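Local coordinates for activator of Hsp90 ATPase homologue 1/2-like C-terminal domain-containing protein (Staphylococcus saprophyticus subsp. saprophyticus, PDB 3Q6A) that is of unknown function but belongs to the AHA1 family, whose helix-grip fold encloses a ligand-binding cavity in many of its more distant relatives, at residues E14-A19 / T88-T93; G28-S33 / E110-M115; I68-G73 / I77-E82; L119-Y122 / T128-A131. One frame throughout, in Å; residues are numbered along the deposited sequence.

Interaction 1 (E14-A19 / T88-T93); sequences ETVFEA and TVVTTT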
loop_
_atom_site.group_PDB
_atom_site.type_symbol
_atom_site.label_atom_id
_atom_site.label_comp_id
_atom_site.label_asym_id
_atom_site.label_seq_id
_atom_site.Cartn_x
_atom_site.Cartn_y
_atom_site.Cartn_z
ATOM N N GLU D 14 -19.716 -7.756 5.117
ATOM C CA GLU D 14 -19.895 -7.842 6.561
ATOM C C GLU D 14 -18.571 -8.143 7.236
ATOM O O GLU D 14 -18.233 -7.553 8.263
ATOM C CB GLU D 14 -20.894 -8.949 6.942
ATOM C CG GLU D 14 -22.326 -8.749 6.467
ATOM C CD GLU D 14 -22.478 -8.916 4.970
ATOM O OE1 GLU D 14 -21.636 -9.629 4.370
ATOM O OE2 GLU D 14 -23.444 -8.348 4.402
ATOM N N THR D 15 -17.812 -9.064 6.652
ATOM C CA THR D 15 -16.533 -9.461 7.212
ATOM C C THR D 15 -15.517 -8.321 7.230
ATOM O O THR D 15 -14.742 -8.197 8.173
ATOM C CB THR D 15 -15.920 -10.635 6.431
ATOM O OG1 THR D 15 -16.807 -11.758 6.489
ATOM C CG2 THR D 15 -14.576 -11.029 7.037
ATOM N N VAL D 16 -15.521 -7.503 6.187
ATOM C CA VAL D 16 -14.592 -6.378 6.120
ATOM C C VAL D 16 -15.015 -5.328 7.156
ATOM O O VAL D 16 -14.181 -4.779 7.870
ATOM C CB VAL D 16 -14.583 -5.734 4.716
ATOM C CG1 VAL D 16 -13.606 -4.553 4.694
ATOM C CG2 VAL D 16 -14.173 -6.777 3.662
ATOM N N PHE D 17 -16.316 -5.059 7.235
ATOM C CA PHE D 17 -16.851 -4.089 8.190
ATOM C C PHE D 17 -16.441 -4.508 9.595
ATOM O O PHE D 17 -15.935 -3.699 10.374
ATOM C CB PHE D 17 -18.382 -4.031 8.086
ATOM C CG PHE D 17 -19.040 -3.143 9.123
ATOM C CD1 PHE D 17 -19.158 -1.768 8.916
ATOM C CD2 PHE D 17 -19.530 -3.688 10.307
ATOM C CE1 PHE D 17 -19.761 -0.947 9.882
ATOM C CE2 PHE D 17 -20.130 -2.880 11.276
ATOM C CZ PHE D 17 -20.245 -1.509 11.060
ATOM N N GLU D 18 -16.640 -5.787 9.906
ATOM C CA GLU D 18 -16.298 -6.319 11.214
ATOM C C GLU D 18 -14.819 -6.179 11.544
ATOM O O GLU D 18 -14.454 -6.024 12.709
ATOM C CB GLU D 18 -16.691 -7.794 11.320
ATOM C CG GLU D 18 -18.190 -8.051 11.468
ATOM C CD GLU D 18 -18.790 -7.439 12.738
ATOM O OE1 GLU D 18 -18.284 -7.720 13.846
ATOM O OE2 GLU D 18 -19.770 -6.680 12.617
ATOM N N ALA D 19 -13.967 -6.255 10.521
ATOM C CA ALA D 19 -12.531 -6.138 10.718
ATOM C C ALA D 19 -12.158 -4.817 11.389
ATOM O O ALA D 19 -11.201 -4.769 12.172
ATOM C CB ALA D 19 -11.797 -6.278 9.367
ATOM N N THR D 88 -15.668 -7.218 -1.730
ATOM C CA THR D 88 -15.941 -5.877 -1.239
ATOM C C THR D 88 -14.966 -4.828 -1.762
ATOM O O THR D 88 -13.799 -5.118 -1.993
ATOM C CB THR D 88 -15.801 -5.856 0.314
ATOM O OG1 THR D 88 -16.682 -6.828 0.903
ATOM C CG2 THR D 88 -16.105 -4.441 0.876
ATOM N N VAL D 89 -15.449 -3.612 -1.959
ATOM C CA VAL D 89 -14.566 -2.509 -2.323
ATOM C C VAL D 89 -14.652 -1.552 -1.147
ATOM O O VAL D 89 -15.738 -1.085 -0.812
ATOM C CB VAL D 89 -15.016 -1.767 -3.581
ATOM C CG1 VAL D 89 -14.214 -0.477 -3.745
ATOM C CG2 VAL D 89 -14.810 -2.676 -4.808
ATOM N N VAL D 90 -13.515 -1.280 -0.514
ATOM C CA VAL D 90 -13.483 -0.356 0.612
ATOM C C VAL D 90 -13.039 0.994 0.063
ATOM O O VAL D 90 -12.087 1.080 -0.717
ATOM C CB VAL D 90 -12.473 -0.801 1.694
ATOM C CG1 VAL D 90 -12.528 0.172 2.891
ATOM C CG2 VAL D 90 -12.761 -2.220 2.132
ATOM N N THR D 91 -13.731 2.054 0.449
ATOM C CA THR D 91 -13.367 3.366 -0.023
ATOM C C THR D 91 -13.101 4.255 1.169
ATOM O O THR D 91 -14.016 4.536 1.938
ATOM C CB THR D 91 -14.490 3.998 -0.854
ATOM O OG1 THR D 91 -14.826 3.125 -1.939
ATOM C CG2 THR D 91 -14.043 5.335 -1.422
ATOM N N THR D 92 -11.848 4.676 1.338
ATOM C CA THR D 92 -11.518 5.573 2.442
ATOM C C THR D 92 -11.479 6.990 1.877
ATOM O O THR D 92 -10.989 7.222 0.772
ATOM C CB THR D 92 -10.142 5.237 3.099
ATOM O OG1 THR D 92 -9.121 5.211 2.095
ATOM C CG2 THR D 92 -10.189 3.896 3.815
ATOM N N THR D 93 -12.028 7.936 2.631
ATOM C CA THR D 93 -12.036 9.325 2.215
ATOM C C THR D 93 -11.636 10.212 3.391
ATOM O O THR D 93 -12.255 10.164 4.458
ATOM C CB THR D 93 -13.428 9.774 1.727
ATOM O OG1 THR D 93 -13.795 9.030 0.557
ATOM C CG2 THR D 93 -13.406 11.250 1.381
#
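A buried helix-on-sheet packing contact joins the short helix 13-21 to strand 87-94, and one side chain, Val-16, carries the helix side of it. The valine points at the strand and divides its two methyls between Thr-88 and Val-90, which lie two residues apart and face the helix together. CG1 stands anti to the backbone N (chi1 180°), which sends it along to Val-90, where it meets CG2 of that residue at 3.6 Å. The other methyl turns to the threonine: Val-16 CG2 lies 3.7 Å from Thr-88 OG1 and 3.8 Å from Thr-88 CB. Here the two side chains run tip to tip, whereas the two valines lie at a slant to each other.

In the Bet v 1-like helix-grip fold, a curved antiparallel sheet wraps round a long C-terminal helix, and here the short helix 13-21 packs between the two. Val-16 bears this out, because it also packs on Phe-81 of strand 75-84 and Leu-123 of helix 102-125, while Val-90 reaches Leu-116 of the same long helix.

No hydrogen bond crosses the contact. The hydroxyl of Thr-88 is buried against a methyl, but it is satisfied by the carbonyl oxygen of Val-11, in the link that leads into the helix. Inside the helix, Glu-18 N bonds to Glu-14 O at 2.9 Å, as in any regular helix turn. The backbones stay well apart, with 7.5 Å between the CA atoms of Val-16 and Thr-88, and the two segments bury 121 Å² in all.

Interaction 2 (G28-S33 / E110-M115); sequences GFWFSS and EGWVYM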
loop_
_atom_site.group_PDB
_atom_site.type_symbol
_atom_site.label_atom_id
_atom_site.label_comp_id
_atom_site.label_asym_id
_atom_site.label_seq_id
_atom_site.Cartn_x
_atom_site.Cartn_y
_atom_site.Cartn_z
ATOM N N GLY D 28 -5.053 -6.767 13.430
ATOM C CA GLY D 28 -4.412 -7.489 12.353
ATOM C C GLY D 28 -3.978 -6.618 11.190
ATOM O O GLY D 28 -3.271 -7.101 10.308
ATOM N N PHE D 29 -4.391 -5.351 11.167
ATOM C CA PHE D 29 -4.019 -4.484 10.045
ATOM C C PHE D 29 -3.883 -2.988 10.369
ATOM O O PHE D 29 -3.363 -2.220 9.566
ATOM C CB PHE D 29 -5.038 -4.663 8.913
ATOM C CG PHE D 29 -6.414 -4.118 9.241
ATOM C CD1 PHE D 29 -6.812 -2.862 8.774
ATOM C CD2 PHE D 29 -7.287 -4.838 10.051
ATOM C CE1 PHE D 29 -8.062 -2.322 9.109
ATOM C CE2 PHE D 29 -8.540 -4.311 10.400
ATOM C CZ PHE D 29 -8.932 -3.049 9.927
ATOM N N TRP D 30 -4.350 -2.564 11.535
ATOM C CA TRP D 30 -4.274 -1.152 11.875
ATOM C C TRP D 30 -3.899 -0.996 13.348
ATOM O O TRP D 30 -2.906 -1.564 13.793
ATOM C CB TRP D 30 -5.618 -0.502 11.565
ATOM C CG TRP D 30 -5.582 0.976 11.375
ATOM C CD1 TRP D 30 -4.502 1.804 11.498
ATOM C CD2 TRP D 30 -6.686 1.805 11.003
ATOM N NE1 TRP D 30 -4.872 3.099 11.223
ATOM C CE2 TRP D 30 -6.209 3.125 10.918
ATOM C CE3 TRP D 30 -8.039 1.556 10.736
ATOM C CZ2 TRP D 30 -7.037 4.199 10.573
ATOM C CZ3 TRP D 30 -8.858 2.610 10.396
ATOM C CH2 TRP D 30 -8.356 3.923 10.318
ATOM N N PHE D 31 -4.694 -0.249 14.106
ATOM C CA PHE D 31 -4.415 -0.053 15.531
ATOM C C PHE D 31 -4.204 -1.377 16.259
ATOM O O PHE D 31 -4.846 -2.389 15.946
ATOM C CB PHE D 31 -5.564 0.715 16.183
ATOM C CG PHE D 31 -5.859 2.025 15.521
ATOM C CD1 PHE D 31 -4.980 3.099 15.651
ATOM C CD2 PHE D 31 -7.002 2.188 14.749
ATOM C CE1 PHE D 31 -5.236 4.309 15.023
ATOM C CE2 PHE D 31 -7.271 3.401 14.111
ATOM C CZ PHE D 31 -6.385 4.464 14.250
ATOM N N SER D 32 -3.297 -1.357 17.230
ATOM C CA SER D 32 -2.956 -2.532 18.029
ATOM C C SER D 32 -4.163 -3.015 18.832
ATOM O O SER D 32 -4.325 -4.215 19.074
ATOM C CB SER D 32 -1.825 -2.185 19.001
ATOM O OG SER D 32 -0.819 -1.421 18.362
ATOM N N SER D 33 -5.001 -2.073 19.248
ATOM C CA SER D 33 -6.175 -2.415 20.035
ATOM C C SER D 33 -7.194 -1.290 20.070
ATOM O O SER D 33 -6.868 -0.131 19.810
ATOM C CB SER D 33 -5.755 -2.764 21.468
ATOM O OG SER D 33 -5.101 -1.662 22.081
ATOM N N GLU D 110 -0.178 7.633 1.273
ATOM C CA GLU D 110 0.634 6.473 1.605
ATOM C C GLU D 110 0.013 5.727 2.787
ATOM O O GLU D 110 -0.128 4.514 2.756
ATOM C CB GLU D 110 2.044 6.928 1.973
ATOM C CG GLU D 110 2.959 5.818 2.427
ATOM C CD GLU D 110 4.331 6.346 2.696
ATOM O OE1 GLU D 110 4.462 7.165 3.629
ATOM O OE2 GLU D 110 5.263 5.964 1.975
ATOM N N GLY D 111 -0.361 6.458 3.830
ATOM C CA GLY D 111 -0.936 5.799 4.993
ATOM C C GLY D 111 -2.203 5.013 4.679
ATOM O O GLY D 111 -2.379 3.881 5.145
ATOM N N TRP D 112 -3.082 5.618 3.894
ATOM C CA TRP D 112 -4.347 4.985 3.527
ATOM C C TRP D 112 -4.117 3.776 2.652
ATOM O O TRP D 112 -4.719 2.730 2.879
ATOM C CB TRP D 112 -5.255 5.977 2.802
ATOM C CG TRP D 112 -5.845 7.012 3.716
ATOM C CD1 TRP D 112 -5.578 8.356 3.724
ATOM C CD2 TRP D 112 -6.765 6.776 4.792
ATOM N NE1 TRP D 112 -6.272 8.971 4.746
ATOM C CE2 TRP D 112 -7.008 8.023 5.416
ATOM C CE3 TRP D 112 -7.408 5.628 5.292
ATOM C CZ2 TRP D 112 -7.865 8.155 6.512
ATOM C CZ3 TRP D 112 -8.259 5.763 6.385
ATOM C CH2 TRP D 112 -8.479 7.018 6.981
ATOM N N VAL D 113 -3.221 3.902 1.672
ATOM C CA VAL D 113 -2.950 2.767 0.789
ATOM C C VAL D 113 -2.329 1.622 1.563
ATOM O O VAL D 113 -2.705 0.479 1.383
ATOM C CB VAL D 113 -2.001 3.149 -0.356
ATOM C CG1 VAL D 113 -1.721 1.919 -1.227
ATOM C CG2 VAL D 113 -2.637 4.266 -1.197
ATOM N N TYR D 114 -1.359 1.932 2.416
ATOM C CA TYR D 114 -0.727 0.883 3.206
ATOM C C TYR D 114 -1.744 0.184 4.134
ATOM O O TYR D 114 -1.810 -1.039 4.180
ATOM C CB TYR D 114 0.412 1.470 4.044
ATOM C CG TYR D 114 1.188 0.416 4.782
ATOM C CD1 TYR D 114 1.826 -0.615 4.095
ATOM C CD2 TYR D 114 1.261 0.424 6.175
ATOM C CE1 TYR D 114 2.521 -1.625 4.783
ATOM C CE2 TYR D 114 1.956 -0.582 6.871
ATOM C CZ TYR D 114 2.579 -1.597 6.169
ATOM O OH TYR D 114 3.280 -2.573 6.851
HETATM N N MSE D 115 -2.526 0.956 4.887
HETATM C CA MSE D 115 -3.498 0.329 5.788
HETATM C C MSE D 115 -4.451 -0.609 5.037
HETATM O O MSE D 115 -4.735 -1.713 5.504
HETATM C CB MSE D 115 -4.315 1.394 6.547
HETATM C CG MSE D 115 -5.374 0.828 7.557
HETATM SE SE MSE D 115 -7.002 0.347 6.845
HETATM C CE MSE D 115 -7.688 1.927 6.606
#
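The indole of Trp-30 is sandwiched: CG of Met-115, a selenomethionine, lies over one face, and CE2 of Phe-31 covers the other, 3.4 Å above the plane of the Trp-30 ring. The Met-115 methylene makes a CH-pi contact, 3.9 Å from the centroid of the five-membered ring and 15° off its normal. Phe-29 is met differently. Its edge faces the selenium, with Met-115 SE in the plane of the ring and 3.7 Å from Phe-29 CE1. The same SE also sits over the six-membered ring of Trp-30, 4.6 Å from its centroid, giving two Met-aromatic contacts from one atom. Bends at chi2 (-84°) and chi3 (-75°) fold the chain so that CG and CE lie against Trp-30 while SE also reaches the edge of Phe-29.

This is the inner side of the long C-terminal helix of a helix-grip fold, here covered by the loop between helix 13-21 and strand 33-34. Further along, Trp-30 CH2 approaches Trp-112 CZ3 at 4.3 Å, an oblique meeting. Both indole N-H groups are used elsewhere, Trp-30 NE1 by Ile-133 O and Trp-112 NE1 by Glu-94 OE1. The carbonyl oxygen of Phe-29 is buried by the contact and has no polar partner in the model.

Interaction 3 (I68-G73 / I77-E82); sequences IAFTWG and ITIQFE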
loop_
_atom_site.group_PDB
_atom_site.type_symbol
_atom_site.label_atom_id
_atom_site.label_comp_id
_atom_site.label_asym_id
_atom_site.label_seq_id
_atom_site.Cartn_x
_atom_site.Cartn_y
_atom_site.Cartn_z
ATOM N N ILE D 68 -18.637 4.037 8.194
ATOM C CA ILE D 68 -18.077 4.407 9.489
ATOM C C ILE D 68 -17.579 5.823 9.269
ATOM O O ILE D 68 -16.772 6.051 8.377
ATOM C CB ILE D 68 -16.864 3.543 9.863
ATOM C CG1 ILE D 68 -17.258 2.070 9.920
ATOM C CG2 ILE D 68 -16.286 4.010 11.203
ATOM C CD1 ILE D 68 -16.086 1.139 10.207
ATOM N N ALA D 69 -18.063 6.780 10.057
ATOM C CA ALA D 69 -17.625 8.152 9.870
ATOM C C ALA D 69 -17.110 8.737 11.170
ATOM O O ALA D 69 -17.581 8.391 12.259
ATOM C CB ALA D 69 -18.760 8.998 9.324
ATOM N N PHE D 70 -16.124 9.618 11.041
ATOM C CA PHE D 70 -15.517 10.266 12.191
ATOM C C PHE D 70 -14.556 11.337 11.700
ATOM O O PHE D 70 -14.449 11.581 10.501
ATOM C CB PHE D 70 -14.795 9.230 13.059
ATOM C CG PHE D 70 -13.626 8.560 12.377
ATOM C CD1 PHE D 70 -12.336 9.082 12.489
ATOM C CD2 PHE D 70 -13.822 7.413 11.612
ATOM C CE1 PHE D 70 -11.257 8.464 11.846
ATOM C CE2 PHE D 70 -12.759 6.791 10.965
ATOM C CZ PHE D 70 -11.470 7.320 11.085
ATOM N N THR D 71 -13.870 11.994 12.631
ATOM C CA THR D 71 -12.933 13.048 12.270
ATOM C C THR D 71 -11.600 12.885 12.998
ATOM O O THR D 71 -11.520 12.293 14.079
ATOM C CB THR D 71 -13.499 14.468 12.623
ATOM O OG1 THR D 71 -14.814 14.622 12.072
ATOM C CG2 THR D 71 -12.616 15.571 12.031
ATOM N N TRP D 72 -10.549 13.393 12.376
ATOM C CA TRP D 72 -9.235 13.371 12.993
ATOM C C TRP D 72 -8.446 14.563 12.473
ATOM O O TRP D 72 -8.419 14.825 11.260
ATOM C CB TRP D 72 -8.481 12.079 12.695
ATOM C CG TRP D 72 -7.192 12.075 13.420
ATOM C CD1 TRP D 72 -5.951 12.354 12.905
ATOM C CD2 TRP D 72 -7.019 11.929 14.832
ATOM N NE1 TRP D 72 -5.024 12.399 13.917
ATOM C CE2 TRP D 72 -5.652 12.140 15.110
ATOM C CE3 TRP D 72 -7.892 11.647 15.894
ATOM C CZ2 TRP D 72 -5.137 12.074 16.403
ATOM C CZ3 TRP D 72 -7.380 11.584 17.178
ATOM C CH2 TRP D 72 -6.012 11.798 17.424
ATOM N N GLY D 73 -7.827 15.306 13.388
ATOM C CA GLY D 73 -7.050 16.464 12.976
ATOM C C GLY D 73 -7.899 17.453 12.218
ATOM O O GLY D 73 -7.404 18.206 11.373
ATOM N N ILE D 77 -13.548 12.028 8.014
ATOM C CA ILE D 77 -13.138 10.743 7.454
ATOM C C ILE D 77 -14.331 9.784 7.378
ATOM O O ILE D 77 -15.165 9.737 8.286
ATOM C CB ILE D 77 -12.049 10.091 8.311
ATOM C CG1 ILE D 77 -10.739 10.887 8.183
ATOM C CG2 ILE D 77 -11.847 8.639 7.895
ATOM C CD1 ILE D 77 -9.649 10.389 9.119
ATOM N N THR D 78 -14.401 9.035 6.281
ATOM C CA THR D 78 -15.455 8.047 6.092
ATOM C C THR D 78 -14.816 6.813 5.481
ATOM O O THR D 78 -13.931 6.923 4.623
ATOM C CB THR D 78 -16.554 8.528 5.120
ATOM O OG1 THR D 78 -15.962 8.843 3.858
ATOM C CG2 THR D 78 -17.269 9.749 5.665
ATOM N N ILE D 79 -15.238 5.649 5.968
ATOM C CA ILE D 79 -14.766 4.373 5.465
ATOM C C ILE D 79 -16.037 3.693 4.987
ATOM O O ILE D 79 -16.908 3.377 5.791
ATOM C CB ILE D 79 -14.105 3.557 6.559
ATOM C CG1 ILE D 79 -12.924 4.357 7.149
ATOM C CG2 ILE D 79 -13.596 2.245 5.978
ATOM C CD1 ILE D 79 -12.205 3.662 8.286
ATOM N N GLN D 80 -16.155 3.515 3.673
ATOM C CA GLN D 80 -17.361 2.919 3.085
ATOM C C GLN D 80 -17.086 1.520 2.579
ATOM O O GLN D 80 -15.960 1.207 2.210
ATOM C CB GLN D 80 -17.851 3.774 1.924
ATOM C CG GLN D 80 -18.049 5.236 2.267
ATOM C CD GLN D 80 -18.514 6.039 1.076
ATOM O OE1 GLN D 80 -19.624 5.842 0.580
ATOM N NE2 GLN D 80 -17.672 6.942 0.604
ATOM N N PHE D 81 -18.123 0.686 2.567
ATOM C CA PHE D 81 -18.007 -0.687 2.102
ATOM C C PHE D 81 -19.105 -0.972 1.076
ATOM O O PHE D 81 -20.289 -0.886 1.397
ATOM C CB PHE D 81 -18.131 -1.656 3.282
ATOM C CG PHE D 81 -17.272 -1.299 4.467
ATOM C CD1 PHE D 81 -17.587 -0.203 5.267
ATOM C CD2 PHE D 81 -16.136 -2.046 4.778
ATOM C CE1 PHE D 81 -16.783 0.147 6.358
ATOM C CE2 PHE D 81 -15.325 -1.708 5.862
ATOM C CZ PHE D 81 -15.650 -0.606 6.656
ATOM N N GLU D 82 -18.701 -1.291 -0.157
ATOM C CA GLU D 82 -19.627 -1.598 -1.247
ATOM C C GLU D 82 -19.398 -3.022 -1.734
ATOM O O GLU D 82 -18.278 -3.550 -1.685
ATOM C CB GLU D 82 -19.424 -0.673 -2.445
ATOM C CG GLU D 82 -19.678 0.796 -2.225
ATOM C CD GLU D 82 -19.435 1.586 -3.496
ATOM O OE1 GLU D 82 -18.329 1.458 -4.062
ATOM O OE2 GLU D 82 -20.343 2.328 -3.935
#
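Four backbone hydrogen bonds pair Ile-68 with Ile-79 and Phe-70 with Ile-77, making two hydrogen-bonded pairs of an antiparallel hairpin. Ile-77 N to Phe-70 O is the shortest at 2.7 Å, and Ile-79 N reaches Ile-68 O at 2.9 Å. Between them Ala-69 and Thr-78 form a non-hydrogen-bonded pair, their CA atoms 4.4 Å apart. Weaker CA-H...O contacts add to the pairing, Thr-78 CA to Ile-68 O and Ala-69 CA to Ile-77 O.

Apolar contacts gather on the face that carries Ile-68, Phe-70, Ile-77 and Ile-79. With chi1 at 64°, CG of Phe-70 sits between its backbone N and carbonyl carbon, and the ring leans across to Ile-77. CB of Ile-77 lies over the ring face, 4.1 Å from the centroid of Phe-70, and Ile-77 CG2 comes within 3.5 Å of Phe-70 CZ. CD1 of Ile-79 is instead at the edge of that ring. Ile-68 CD1 in turn touches the edge of the Phe-81 ring, 4.0 Å from Phe-81 CZ.

Strand 53-63 flanks the hairpin beyond 67-72 and strand 87-94 beyond 75-84; helix 13-21 packs on the isoleucine-rich face, with Phe-17 on Ile-68 and Phe-20 on Ile-79.

Interaction 4 (L119-Y122 / T128-A131); sequences LKVY and TIRA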
loop_
_atom_site.group_PDB
_atom_site.type_symbol
_atom_site.label_atom_id
_atom_site.label_comp_id
_atom_site.label_asym_id
_atom_site.label_seq_id
_atom_site.Cartn_x
_atom_site.Cartn_y
_atom_site.Cartn_z
ATOM N N LEU D 119 -5.007 -4.487 5.336
ATOM C CA LEU D 119 -6.368 -4.995 5.509
ATOM C C LEU D 119 -6.613 -6.184 4.568
ATOM O O LEU D 119 -7.046 -7.261 5.000
ATOM C CB LEU D 119 -7.376 -3.891 5.213
ATOM C CG LEU D 119 -8.842 -4.331 5.195
ATOM C CD1 LEU D 119 -9.257 -4.769 6.604
ATOM C CD2 LEU D 119 -9.710 -3.223 4.659
ATOM N N LYS D 120 -6.317 -5.980 3.290
ATOM C CA LYS D 120 -6.520 -6.994 2.255
ATOM C C LYS D 120 -5.785 -8.293 2.570
ATOM O O LYS D 120 -6.353 -9.401 2.470
ATOM C CB LYS D 120 -6.085 -6.426 0.901
ATOM C CG LYS D 120 -6.297 -7.363 -0.298
ATOM C CD LYS D 120 -5.774 -6.749 -1.588
ATOM C CE LYS D 120 -5.979 -7.681 -2.795
ATOM N NZ LYS D 120 -7.440 -7.863 -3.165
ATOM N N VAL D 121 -4.525 -8.169 2.976
ATOM C CA VAL D 121 -3.736 -9.341 3.312
ATOM C C VAL D 121 -4.286 -10.076 4.537
ATOM O O VAL D 121 -4.351 -11.307 4.557
ATOM C CB VAL D 121 -2.280 -8.959 3.605
ATOM C CG1 VAL D 121 -1.494 -10.198 4.005
ATOM C CG2 VAL D 121 -1.670 -8.294 2.376
ATOM N N TYR D 122 -4.671 -9.320 5.560
ATOM C CA TYR D 122 -5.200 -9.926 6.778
ATOM C C TYR D 122 -6.491 -10.719 6.522
ATOM O O TYR D 122 -6.643 -11.838 7.022
ATOM C CB TYR D 122 -5.435 -8.839 7.836
ATOM C CG TYR D 122 -6.255 -9.269 9.040
ATOM C CD1 TYR D 122 -5.792 -10.262 9.901
ATOM C CD2 TYR D 122 -7.499 -8.689 9.304
ATOM C CE1 TYR D 122 -6.554 -10.676 11.005
ATOM C CE2 TYR D 122 -8.270 -9.095 10.409
ATOM C CZ TYR D 122 -7.787 -10.091 11.249
ATOM O OH TYR D 122 -8.543 -10.526 12.322
ATOM N N THR D 128 -0.411 -11.138 8.701
ATOM C CA THR D 128 -0.258 -9.695 8.827
ATOM C C THR D 128 1.090 -9.167 8.331
ATOM O O THR D 128 2.100 -9.856 8.401
ATOM C CB THR D 128 -0.416 -9.275 10.302
ATOM O OG1 THR D 128 0.793 -9.561 11.007
ATOM C CG2 THR D 128 -1.546 -10.055 10.958
ATOM N N ILE D 129 1.100 -7.933 7.842
ATOM C CA ILE D 129 2.349 -7.336 7.383
ATOM C C ILE D 129 2.618 -6.001 8.055
ATOM O O ILE D 129 2.532 -4.947 7.410
ATOM C CB ILE D 129 2.359 -7.108 5.864
ATOM C CG1 ILE D 129 1.028 -6.491 5.422
ATOM C CG2 ILE D 129 2.666 -8.409 5.161
ATOM C CD1 ILE D 129 1.069 -5.805 4.046
ATOM N N ARG D 130 2.952 -6.065 9.345
ATOM C CA ARG D 130 3.258 -4.892 10.161
ATOM C C ARG D 130 2.222 -3.786 10.058
ATOM O O ARG D 130 2.405 -2.835 9.303
ATOM C CB ARG D 130 4.631 -4.345 9.796
ATOM N N ALA D 131 1.147 -3.908 10.841
ATOM C CA ALA D 131 0.070 -2.917 10.856
ATOM C C ALA D 131 0.622 -1.486 10.794
ATOM O O ALA D 131 1.737 -1.221 11.240
ATOM C CB ALA D 131 -0.793 -3.102 12.124
#
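Val-121 and Ile-129 cross at about a right angle, the valine on the long C-terminal helix of the helix-grip fold and the isoleucine on the tail that follows it and doubles back along the helix. Contact is methyl to methyl: Val-121 CG2 lies 4.1 Å from Ile-129 CD1. The valine points toward the tail. The isoleucine leaves its backbone more to one side and gets there through its longer branch, since chi1 of 45° places CG1 between the backbone N and the carbonyl carbon and a nearly extended chi2 carries CD1 on to the helix.

Tyr-122, the next residue of the helix, meets Thr-128 in a looser way. Although CB of Thr-128 leads away from the helix, its methyl still grazes the tyrosine ring. The backbones come nearest here, with 5.4 Å between the CA atoms of Tyr-122 and Thr-128. No hydrogen bond joins the two segments, and together they bury 153 Å².

The contact also lies at the dimer interface. Val-121 packs on Val-121 of the second subunit, which Ile-129 touches too, and the carbonyl oxygen of Thr-128 is hydrogen-bonded to His-125 NE2 of that subunit. On the tyrosine side, Phe-29 and Lys-25 touch the side chain of Tyr-122, whose ring Thr-128 CG2 approaches obliquely, 4.4 Å from Tyr-122 CD1.

Interactions 1 and 3 share one sheet: strands 75-84 and 87-94 are neighbours, bonded through Val-89 N to Glu-82 O (2.8 Å) and Thr-93 N to Thr-78 O (2.9 Å). Interactions 2 and 4 share helix 102-125, their centres about 8 Å apart, and Tyr-114 OH links them, lying 2.6 Å from Arg-130 O. Helix and sheet meet between these pairs, where Trp-112 CH2 packs on Ile-77 CG2 at 3.8 Å and Leu-119 CD2 reaches Val-90 CG2 at 4.1 Å. Interactions 3 and 4 do not touch; their centres are about 19 Å apart, on opposite sides of the chain's centre. In many distant relatives the space between sheet and long helix takes a ligand; at these contacts aromatic and aliphatic side chains meet there.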